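Local coordinates for protein desmoplakin (PDB 3R6N) that probably contributes to cell adhesion at desmosomes, this plakin-domain fragment forming a rigid rod of four spectrin repeats with an SH3 domain, at residues K246-I251 and L359-Y364. Residues are numbered along the deposited sequence; the frame is centred on the assembly and turned at random.
Sequences KEREKI and LWNQLY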
loop_
_atom_site.group_PDB
_atom_site.type_symbol
_atom_site.label_atom_id
_atom_site.label_comp_id
_atom_site.label_asym_id
_atom_site.label_seq_id
_atom_site.Cartn_x
_atom_site.Cartn_y
_atom_site.Cartn_z
ATOM N N LYS A 246 -21.363 13.630 32.323
ATOM C CA LYS A 246 -20.656 12.406 31.972
ATOM C C LYS A 246 -20.648 12.269 30.458
ATOM O O LYS A 246 -19.684 11.782 29.873
ATOM C CB LYS A 246 -21.329 11.179 32.593
ATOM C CG LYS A 246 -20.582 10.571 33.771
ATOM C CD LYS A 246 -20.829 11.348 35.054
ATOM C CE LYS A 246 -20.204 10.649 36.253
ATOM N NZ LYS A 246 -20.598 11.289 37.543
ATOM N N GLU A 247 -21.734 12.713 29.834
ATOM C CA GLU A 247 -21.885 12.632 28.386
ATOM C C GLU A 247 -20.845 13.476 27.668
ATOM O O GLU A 247 -20.250 13.034 26.686
ATOM C CB GLU A 247 -23.284 13.084 27.969
ATOM C CG GLU A 247 -24.408 12.178 28.450
ATOM C CD GLU A 247 -24.670 11.016 27.511
ATOM O OE1 GLU A 247 -23.901 10.845 26.541
ATOM O OE2 GLU A 247 -25.653 10.278 27.742
ATOM N N ARG A 248 -20.631 14.693 28.154
ATOM C CA ARG A 248 -19.671 15.592 27.526
ATOM C C ARG A 248 -18.282 14.969 27.502
ATOM O O ARG A 248 -17.556 15.085 26.516
ATOM C CB ARG A 248 -19.632 16.948 28.235
ATOM C CG ARG A 248 -18.709 17.952 27.559
ATOM C CD ARG A 248 -18.597 19.244 28.349
ATOM N NE ARG A 248 -17.563 20.124 27.806
ATOM C CZ ARG A 248 -17.755 20.966 26.795
ATOM N NH1 ARG A 248 -18.943 21.045 26.212
ATOM N NH2 ARG A 248 -16.760 21.730 26.367
ATOM N N GLU A 249 -17.918 14.305 28.592
ATOM C CA GLU A 249 -16.629 13.634 28.671
ATOM C C GLU A 249 -16.499 12.627 27.541
ATOM O O GLU A 249 -15.451 12.524 26.907
ATOM C CB GLU A 249 -16.476 12.923 30.014
ATOM C CG GLU A 249 -16.515 13.850 31.212
ATOM C CD GLU A 249 -16.270 13.119 32.519
ATOM O OE1 GLU A 249 -15.942 11.911 32.470
ATOM O OE2 GLU A 249 -16.407 13.751 33.592
ATOM N N LYS A 250 -17.577 11.892 27.291
ATOM C CA LYS A 250 -17.581 10.869 26.254
ATOM C C LYS A 250 -17.490 11.469 24.857
ATOM O O LYS A 250 -16.863 10.889 23.968
ATOM C CB LYS A 250 -18.822 9.985 26.373
ATOM C CG LYS A 250 -18.827 9.116 27.615
ATOM C CD LYS A 250 -20.042 8.210 27.668
ATOM C CE LYS A 250 -20.026 7.365 28.931
ATOM N NZ LYS A 250 -21.250 6.531 29.065
ATOM N N ILE A 251 -18.114 12.624 24.660
ATOM C CA ILE A 251 -18.058 13.276 23.359
ATOM C C ILE A 251 -16.782 14.098 23.214
ATOM O O ILE A 251 -16.586 14.785 22.213
ATOM C CB ILE A 251 -19.304 14.146 23.072
ATOM C CG1 ILE A 251 -19.253 15.458 23.848
ATOM C CG2 ILE A 251 -20.580 13.381 23.387
ATOM C CD1 ILE A 251 -20.444 16.344 23.576
ATOM N N LEU A 359 -25.802 20.734 20.247
ATOM C CA LEU A 359 -27.008 20.221 20.881
ATOM C C LEU A 359 -26.794 20.095 22.381
ATOM O O LEU A 359 -27.673 20.424 23.176
ATOM C CB LEU A 359 -27.379 18.862 20.293
ATOM C CG LEU A 359 -28.541 18.146 20.975
ATOM C CD1 LEU A 359 -29.815 18.970 20.848
ATOM C CD2 LEU A 359 -28.734 16.755 20.396
ATOM N N TRP A 360 -25.615 19.611 22.761
ATOM C CA TRP A 360 -25.255 19.477 24.163
ATOM C C TRP A 360 -25.295 20.839 24.838
ATOM O O TRP A 360 -25.865 20.989 25.915
ATOM C CB TRP A 360 -23.858 18.869 24.299
ATOM C CG TRP A 360 -23.518 18.426 25.694
ATOM C CD1 TRP A 360 -23.620 17.162 26.198
ATOM C CD2 TRP A 360 -23.016 19.243 26.764
ATOM N NE1 TRP A 360 -23.216 17.141 27.511
ATOM C CE2 TRP A 360 -22.840 18.405 27.883
ATOM C CE3 TRP A 360 -22.697 20.601 26.882
ATOM C CZ2 TRP A 360 -22.362 18.877 29.102
ATOM C CZ3 TRP A 360 -22.224 21.066 28.095
ATOM C CH2 TRP A 360 -22.061 20.207 29.187
ATOM N N ASN A 361 -24.690 21.831 24.192
ATOM C CA ASN A 361 -24.663 23.187 24.732
ATOM C C ASN A 361 -26.060 23.745 24.981
ATOM O O ASN A 361 -26.287 24.451 25.960
ATOM C CB ASN A 361 -23.877 24.127 23.816
ATOM C CG ASN A 361 -22.377 24.004 23.999
ATOM O OD1 ASN A 361 -21.901 23.536 25.034
ATOM N ND2 ASN A 361 -21.623 24.431 22.993
ATOM N N GLN A 362 -26.993 23.421 24.094
ATOM C CA GLN A 362 -28.360 23.911 24.216
ATOM C C GLN A 362 -29.084 23.235 25.379
ATOM O O GLN A 362 -29.701 23.905 26.202
ATOM C CB GLN A 362 -29.131 23.705 22.909
ATOM C CG GLN A 362 -30.444 24.476 22.827
ATOM C CD GLN A 362 -30.253 25.941 22.467
ATOM O OE1 GLN A 362 -30.079 26.794 23.339
ATOM N NE2 GLN A 362 -30.293 26.239 21.171
ATOM N N LEU A 363 -28.999 21.910 25.447
ATOM C CA LEU A 363 -29.631 21.159 26.530
ATOM C C LEU A 363 -29.059 21.531 27.890
ATOM O O LEU A 363 -29.764 21.506 28.896
ATOM C CB LEU A 363 -29.472 19.653 26.319
ATOM C CG LEU A 363 -30.075 19.032 25.058
ATOM C CD1 LEU A 363 -29.821 17.531 25.043
ATOM C CD2 LEU A 363 -31.563 19.328 24.965
ATOM N N TYR A 364 -27.775 21.863 27.920
ATOM C CA TYR A 364 -27.102 22.190 29.170
ATOM C C TYR A 364 -27.650 23.487 29.746
ATOM O O TYR A 364 -28.247 23.499 30.822
ATOM C CB TYR A 364 -25.599 22.317 28.936
ATOM C CG TYR A 364 -24.771 22.428 30.198
ATOM C CD1 TYR A 364 -24.648 21.350 31.069
ATOM C CD2 TYR A 364 -24.090 23.601 30.505
ATOM C CE1 TYR A 364 -23.882 21.442 32.217
ATOM C CE2 TYR A 364 -23.321 23.701 31.651
ATOM C CZ TYR A 364 -23.221 22.619 32.503
ATOM O OH TYR A 364 -22.457 22.713 33.645
#
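Trp360 carries a helix-helix packing contact in the spectrin-repeat rod: the short segments 246-251 and 359-364 run nearly antiparallel (168°), their axes approaching to 11.5 Å, and its indole bridges them. The tryptophan reaches across because its chi1 of -168° swings CG away from the backbone N, toward the face of helix 234-265 bearing Glu247, Arg248 and Ile251. Arg248 lays its aliphatic stem over one face of the indole: CB lies 3.5 Å from CZ2 of Trp360, and CD makes a CH-pi contact 4.0 Å from the centroid of the six-membered ring. The arginine chain is extended from CG to NE and crosses the indole at about a right angle. Its guanidinium plane is turned 55° from the ring, and with CZ 5.1 Å from that centroid any cation-pi attraction is weak. CB of Glu247 meets the indole at its edge, 4.1 Å from NE1 of Trp360, while CD1 of Ile251 adds an apolar contact near CD1 of the same ring. The indole N-H is hydrogen-bonded to the carbonyl of Leu244, and OE2 of Glu247 turns away to a salt bridge with Lys225 and a hydrogen bond with Tyr226. The contact thus joins helix 234-265 to helix 340-384, which the SH3 domain separates in sequence, with helix 167-225 packing alongside through Ile222, which touches both Glu247 and Leu363.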